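Local coordinates for anti-sigma-I factor RsgI3 (Clostridium thermocellum, PDB 6QE7), which probably holds the sigma factor SigI3 inactive through its cytoplasmic region and senses plant polysaccharides outside the cell through two PA14 domains that bind pectin, at residues A[202-207]-A[246-251]. Numbering follows the deposited sequence.
Sequences IDTRYT and IELKAG
The side chains of R205 and Y206 leave the backbone away from 246-251, while their carbonyls face A250: CB of R205 lies over one face of the Y206 ring, offset toward its rim, and the phenol oxygen OH meets the guanidinium edge in its plane, 3.1 Å from R205 NE. On the contact side, A250 CB sits 3.5 Å from R205 O and also packs against the T207 hydroxyl. A250 N donates to T207 OG1 (2.8 Å, 156° at the hydrogen), the one direct hydrogen bond between the segments. With T204 OG1 set between its backbone N and carbonyl carbon (chi1 67°), the hydroxyl reaches forward along its own loop and donates to Y206 O at 2.7 Å, from above the carbonyl plane; CG2 is directed to L248 CD1 (3.7 Å). In the second PA14 domain's beta sandwich, 202-207 runs from the end of strand 193-202 toward strand 208-216, and 246-251 from the end of strand 240-248 toward strand 254-263; both cross between the two antiparallel sheets. Three waters bridge them: one joins T204 N to K249 O, another T204 O to G251 N, and a third A250 O to T207 OG1. D203 forms a salt bridge with R18 and a hydrogen bond with N13, both in the first PA14 domain, where M14 shares a backbone bond with G251. G251 also lies close to a bound calcium ion.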
loop_
_atom_site.group_PDB
_atom_site.type_symbol
_atom_site.label_atom_id
_atom_site.label_comp_id
_atom_site.label_asym_id
_atom_site.label_seq_id
_atom_site.Cartn_x
_atom_site.Cartn_y
_atom_site.Cartn_z
ATOM N N ILE A 202 1.731 1.925 -7.840
ATOM C CA ILE A 202 0.447 1.894 -8.576
ATOM C C ILE A 202 -0.522 0.883 -7.922
ATOM O O ILE A 202 -0.027 -0.079 -7.304
ATOM C CB ILE A 202 0.752 1.602 -10.039
ATOM C CG1 ILE A 202 -0.452 1.930 -10.905
ATOM C CG2 ILE A 202 1.312 0.207 -10.319
ATOM C CD1 ILE A 202 -0.182 1.806 -12.368
ATOM N N ASP A 203 -1.831 1.191 -7.908
ATOM C CA ASP A 203 -2.895 0.223 -7.571
ATOM C C ASP A 203 -4.002 0.387 -8.588
ATOM O O ASP A 203 -4.017 1.345 -9.398
ATOM C CB ASP A 203 -3.416 0.303 -6.130
ATOM C CG ASP A 203 -3.999 1.638 -5.726
ATOM O OD1 ASP A 203 -4.346 2.437 -6.622
ATOM O OD2 ASP A 203 -3.940 1.939 -4.504
ATOM N N THR A 204 -4.773 -0.648 -8.654
ATOM C CA THR A 204 -5.725 -0.897 -9.757
ATOM C C THR A 204 -7.114 -0.814 -9.152
ATOM O O THR A 204 -7.240 -1.017 -7.939
ATOM C CB THR A 204 -5.513 -2.259 -10.406
ATOM O OG1 THR A 204 -5.860 -3.273 -9.447
ATOM C CG2 THR A 204 -4.089 -2.456 -10.867
ATOM N N ARG A 205 -8.108 -0.692 -10.007
ATOM C CA ARG A 205 -9.534 -0.796 -9.623
ATOM C C ARG A 205 -9.928 -2.281 -9.604
ATOM O O ARG A 205 -10.861 -2.626 -8.899
ATOM C CB ARG A 205 -10.382 0.019 -10.612
ATOM C CG ARG A 205 -10.311 1.527 -10.426
ATOM C CD ARG A 205 -11.219 2.328 -11.394
ATOM N NE ARG A 205 -12.595 1.831 -11.236
ATOM C CZ ARG A 205 -13.433 2.173 -10.277
ATOM N NH1 ARG A 205 -13.094 3.093 -9.395
ATOM N NH2 ARG A 205 -14.622 1.613 -10.228
ATOM N N TYR A 206 -9.333 -3.134 -10.434
ATOM C CA TYR A 206 -9.872 -4.496 -10.669
ATOM C C TYR A 206 -8.749 -5.474 -10.449
ATOM O O TYR A 206 -7.554 -5.087 -10.630
ATOM C CB TYR A 206 -10.449 -4.629 -12.078
ATOM C CG TYR A 206 -11.421 -3.517 -12.374
ATOM C CD1 TYR A 206 -12.671 -3.463 -11.781
ATOM C CD2 TYR A 206 -11.064 -2.490 -13.229
ATOM C CE1 TYR A 206 -13.534 -2.392 -12.013
ATOM C CE2 TYR A 206 -11.882 -1.402 -13.447
ATOM C CZ TYR A 206 -13.135 -1.356 -12.845
ATOM O OH TYR A 206 -13.939 -0.295 -13.117
ATOM N N THR A 207 -9.160 -6.668 -10.074
ATOM C CA THR A 207 -8.332 -7.887 -10.033
ATOM C C THR A 207 -8.470 -8.540 -11.413
ATOM O O THR A 207 -9.564 -8.974 -11.709
ATOM C CB THR A 207 -8.748 -8.766 -8.837
ATOM O OG1 THR A 207 -8.423 -8.012 -7.691
ATOM C CG2 THR A 207 -8.004 -10.073 -8.691
ATOM N N ILE A 246 0.230 -7.674 -17.384
ATOM C CA ILE A 246 0.556 -8.268 -16.062
ATOM C C ILE A 246 -0.766 -8.494 -15.313
ATOM O O ILE A 246 -1.629 -7.661 -15.442
ATOM C CB ILE A 246 1.525 -7.387 -15.272
ATOM C CG1 ILE A 246 1.931 -8.044 -13.940
ATOM C CG2 ILE A 246 0.938 -6.001 -15.083
ATOM C CD1 ILE A 246 3.226 -7.537 -13.357
ATOM N N GLU A 247 -0.876 -9.588 -14.569
ATOM C CA GLU A 247 -2.002 -9.890 -13.640
ATOM C C GLU A 247 -1.782 -9.101 -12.353
ATOM O O GLU A 247 -0.704 -9.209 -11.784
ATOM C CB GLU A 247 -2.087 -11.402 -13.384
ATOM C CG GLU A 247 -3.107 -12.071 -14.286
ATOM C CD GLU A 247 -2.946 -13.541 -14.573
ATOM O OE1 GLU A 247 -2.311 -14.224 -13.780
ATOM O OE2 GLU A 247 -3.516 -14.007 -15.580
ATOM N N LEU A 248 -2.741 -8.292 -11.943
ATOM C CA LEU A 248 -2.644 -7.520 -10.694
ATOM C C LEU A 248 -3.921 -7.704 -9.889
ATOM O O LEU A 248 -4.991 -7.982 -10.442
ATOM C CB LEU A 248 -2.420 -6.052 -10.997
ATOM C CG LEU A 248 -1.207 -5.760 -11.867
ATOM C CD1 LEU A 248 -1.256 -4.334 -12.377
ATOM C CD2 LEU A 248 0.117 -6.033 -11.128
ATOM N N LYS A 249 -3.800 -7.538 -8.594
ATOM C CA LYS A 249 -4.979 -7.588 -7.721
ATOM C C LYS A 249 -5.384 -6.157 -7.348
ATOM O O LYS A 249 -4.527 -5.346 -7.013
ATOM C CB LYS A 249 -4.643 -8.464 -6.522
ATOM C CG LYS A 249 -4.345 -9.940 -6.817
ATOM C CD LYS A 249 -4.033 -10.696 -5.506
ATOM C CE LYS A 249 -3.684 -12.162 -5.652
ATOM N NZ LYS A 249 -3.094 -12.688 -4.388
ATOM N N ALA A 250 -6.673 -5.868 -7.292
ATOM C CA ALA A 250 -7.174 -4.616 -6.683
ATOM C C ALA A 250 -6.851 -4.639 -5.196
ATOM O O ALA A 250 -6.808 -5.715 -4.580
ATOM C CB ALA A 250 -8.649 -4.492 -6.916
ATOM N N GLY A 251 -6.668 -3.478 -4.641
ATOM C CA GLY A 251 -6.622 -3.291 -3.197
ATOM C C GLY A 251 -5.214 -3.312 -2.670
ATOM O O GLY A 251 -5.096 -3.411 -1.469
HETATM O O HOH W 1 -3.756 -2.864 -7.069
HETATM O O HOH W 2 -6.831 -0.648 -5.432
HETATM O O HOH W 3 -8.373 -7.612 -4.750
#